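Local coordinates for protein aerobactin synthase IucA (Klebsiella pneumoniae subsp. pneumoniae, PDB 5JM8) that binds ATP and magnesium and, as an NIS synthetase, probably catalyses a condensation step in assembly of the siderophore aerobactin, at residues His399-Ala404 and Ile431-Leu436. Numbering follows the deposited sequence.
Sequences HAWVDA and ILVQML
The indole of W401 meets M435 at its edge: the sulfur SD sits near the ring plane, 3.9 Å from NE1, on the pyrrole side of the ring system. From the centroid of the five-membered ring of W401, M435 SD stands 5.0 Å away and 80° off the normal, an edge-on Met-aromatic contact in which the sulfur faces the rim rather than the pi cloud. Further round the indole, on the benzo ring, W401 CZ2 is 4.4 Å from V433 CG1, a looser apolar touch that comes in obliquely. W401 gets there because CG is anti to the backbone N (chi1 -162°), which carries the ring off the helix and across to the strand. M435 leaves its strand with CB already directed at the helix; the extended chain (chi2 178°) delivers SD, and the bend at chi3 swings CE away from the indole, leaving the sulfur to touch.

V433 and M435 are alternate residues of a strand, so both side chains come off the same face of a four-stranded mixed sheet, where 431-435 runs antiparallel to both neighbours, 360-363 and 440-445. W401 is the residue of helix 394-420 that meets strand 431-435 here, in a sparse contact, about 100 Å² buried, with the nearest CA pair, W401 and M435, 9.9 Å apart. P440, at the start of the neighbouring strand, touches W401, V433 and A404. On the side of the helix turned away from the W401 indole, D403 forms a salt bridge with R512 of helix 506-521. ATP lies about 13 Å from the V433 side chain.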
loop_
_atom_site.group_PDB
_atom_site.type_symbol
_atom_site.label_atom_id
_atom_site.label_comp_id
_atom_site.label_asym_id
_atom_site.label_seq_id
_atom_site.Cartn_x
_atom_site.Cartn_y
_atom_site.Cartn_z
ATOM N N HIS A 399 -20.393 13.386 22.731
ATOM C CA HIS A 399 -21.060 14.630 22.369
ATOM C C HIS A 399 -20.521 15.179 21.052
ATOM O O HIS A 399 -21.288 15.583 20.176
ATOM C CB HIS A 399 -20.886 15.667 23.474
ATOM C CG HIS A 399 -21.610 15.330 24.739
ATOM N ND1 HIS A 399 -21.351 15.964 25.936
ATOM C CD2 HIS A 399 -22.592 14.433 24.995
ATOM C CE1 HIS A 399 -22.136 15.469 26.874
ATOM N NE2 HIS A 399 -22.901 14.538 26.329
ATOM N N ALA A 400 -19.198 15.190 20.923
ATOM C CA ALA A 400 -18.545 15.653 19.705
ATOM C C ALA A 400 -18.984 14.840 18.490
ATOM O O ALA A 400 -19.227 15.394 17.420
ATOM C CB ALA A 400 -17.039 15.584 19.865
ATOM N N TRP A 401 -19.080 13.526 18.659
ATOM C CA TRP A 401 -19.486 12.648 17.569
ATOM C C TRP A 401 -20.940 12.919 17.182
ATOM O O TRP A 401 -21.270 12.999 15.998
ATOM C CB TRP A 401 -19.295 11.178 17.960
ATOM C CG TRP A 401 -19.270 10.238 16.784
ATOM C CD1 TRP A 401 -18.169 9.670 16.212
ATOM C CD2 TRP A 401 -20.399 9.765 16.038
ATOM N NE1 TRP A 401 -18.543 8.872 15.157
ATOM C CE2 TRP A 401 -19.906 8.913 15.030
ATOM C CE3 TRP A 401 -21.777 9.976 16.128
ATOM C CZ2 TRP A 401 -20.744 8.277 14.116
ATOM C CZ3 TRP A 401 -22.606 9.344 15.219
ATOM C CH2 TRP A 401 -22.087 8.505 14.228
ATOM N N VAL A 402 -21.803 13.073 18.183
ATOM C CA VAL A 402 -23.221 13.336 17.942
ATOM C C VAL A 402 -23.455 14.707 17.311
ATOM O O VAL A 402 -24.303 14.851 16.430
ATOM C CB VAL A 402 -24.041 13.243 19.248
ATOM C CG1 VAL A 402 -25.462 13.768 19.038
ATOM C CG2 VAL A 402 -24.077 11.808 19.748
ATOM N N ASP A 403 -22.728 15.716 17.776
ATOM C CA ASP A 403 -22.854 17.057 17.213
ATOM C C ASP A 403 -22.429 17.088 15.750
ATOM O O ASP A 403 -23.093 17.700 14.916
ATOM C CB ASP A 403 -22.020 18.055 18.013
ATOM C CG ASP A 403 -22.517 18.221 19.434
ATOM O OD1 ASP A 403 -23.662 17.809 19.720
ATOM O OD2 ASP A 403 -21.763 18.772 20.264
ATOM N N ALA A 404 -21.318 16.425 15.446
ATOM C CA ALA A 404 -20.813 16.362 14.080
ATOM C C ALA A 404 -21.749 15.561 13.183
ATOM O O ALA A 404 -21.850 15.828 11.986
ATOM C CB ALA A 404 -19.425 15.759 14.061
ATOM N N ILE A 431 -27.368 5.673 4.973
ATOM C CA ILE A 431 -26.443 6.687 5.461
ATOM C C ILE A 431 -25.025 6.146 5.591
ATOM O O ILE A 431 -24.754 5.292 6.439
ATOM C CB ILE A 431 -26.895 7.230 6.828
ATOM C CG1 ILE A 431 -28.172 8.050 6.668
ATOM C CG2 ILE A 431 -25.806 8.100 7.448
ATOM C CD1 ILE A 431 -28.907 8.316 7.970
ATOM N N LEU A 432 -24.125 6.656 4.753
ATOM C CA LEU A 432 -22.702 6.380 4.892
ATOM C C LEU A 432 -22.046 7.567 5.588
ATOM O O LEU A 432 -22.066 8.691 5.084
ATOM C CB LEU A 432 -22.054 6.118 3.533
ATOM C CG LEU A 432 -22.714 5.026 2.686
ATOM C CD1 LEU A 432 -22.084 4.952 1.301
ATOM C CD2 LEU A 432 -22.628 3.677 3.384
ATOM N N VAL A 433 -21.481 7.309 6.762
ATOM C CA VAL A 433 -20.847 8.355 7.555
ATOM C C VAL A 433 -19.369 8.434 7.212
ATOM O O VAL A 433 -18.583 7.572 7.599
ATOM C CB VAL A 433 -21.021 8.107 9.068
ATOM C CG1 VAL A 433 -20.330 9.194 9.879
ATOM C CG2 VAL A 433 -22.497 8.052 9.422
ATOM N N GLN A 434 -19.002 9.473 6.470
ATOM C CA GLN A 434 -17.614 9.700 6.110
ATOM C C GLN A 434 -16.862 10.227 7.318
ATOM O O GLN A 434 -17.057 11.373 7.724
ATOM C CB GLN A 434 -17.513 10.687 4.948
ATOM C CG GLN A 434 -16.102 10.864 4.400
ATOM C CD GLN A 434 -15.997 12.014 3.415
ATOM O OE1 GLN A 434 -16.817 12.933 3.420
ATOM N NE2 GLN A 434 -14.982 11.964 2.562
ATOM N N MET A 435 -16.011 9.387 7.895
ATOM C CA MET A 435 -15.240 9.768 9.071
ATOM C C MET A 435 -13.769 9.985 8.748
ATOM O O MET A 435 -13.248 9.458 7.768
ATOM C CB MET A 435 -15.361 8.705 10.162
ATOM C CG MET A 435 -16.693 8.685 10.879
ATOM S SD MET A 435 -16.746 7.366 12.098
ATOM C CE MET A 435 -17.090 5.963 11.045
ATOM N N LEU A 436 -13.116 10.773 9.595
ATOM C CA LEU A 436 -11.681 11.008 9.512
ATOM C C LEU A 436 -11.152 11.117 10.934
ATOM O O LEU A 436 -11.375 12.120 11.611
ATOM C CB LEU A 436 -11.368 12.278 8.709
ATOM C CG LEU A 436 -9.894 12.685 8.606
ATOM C CD1 LEU A 436 -9.053 11.595 7.963
ATOM C CD2 LEU A 436 -9.746 13.990 7.829
#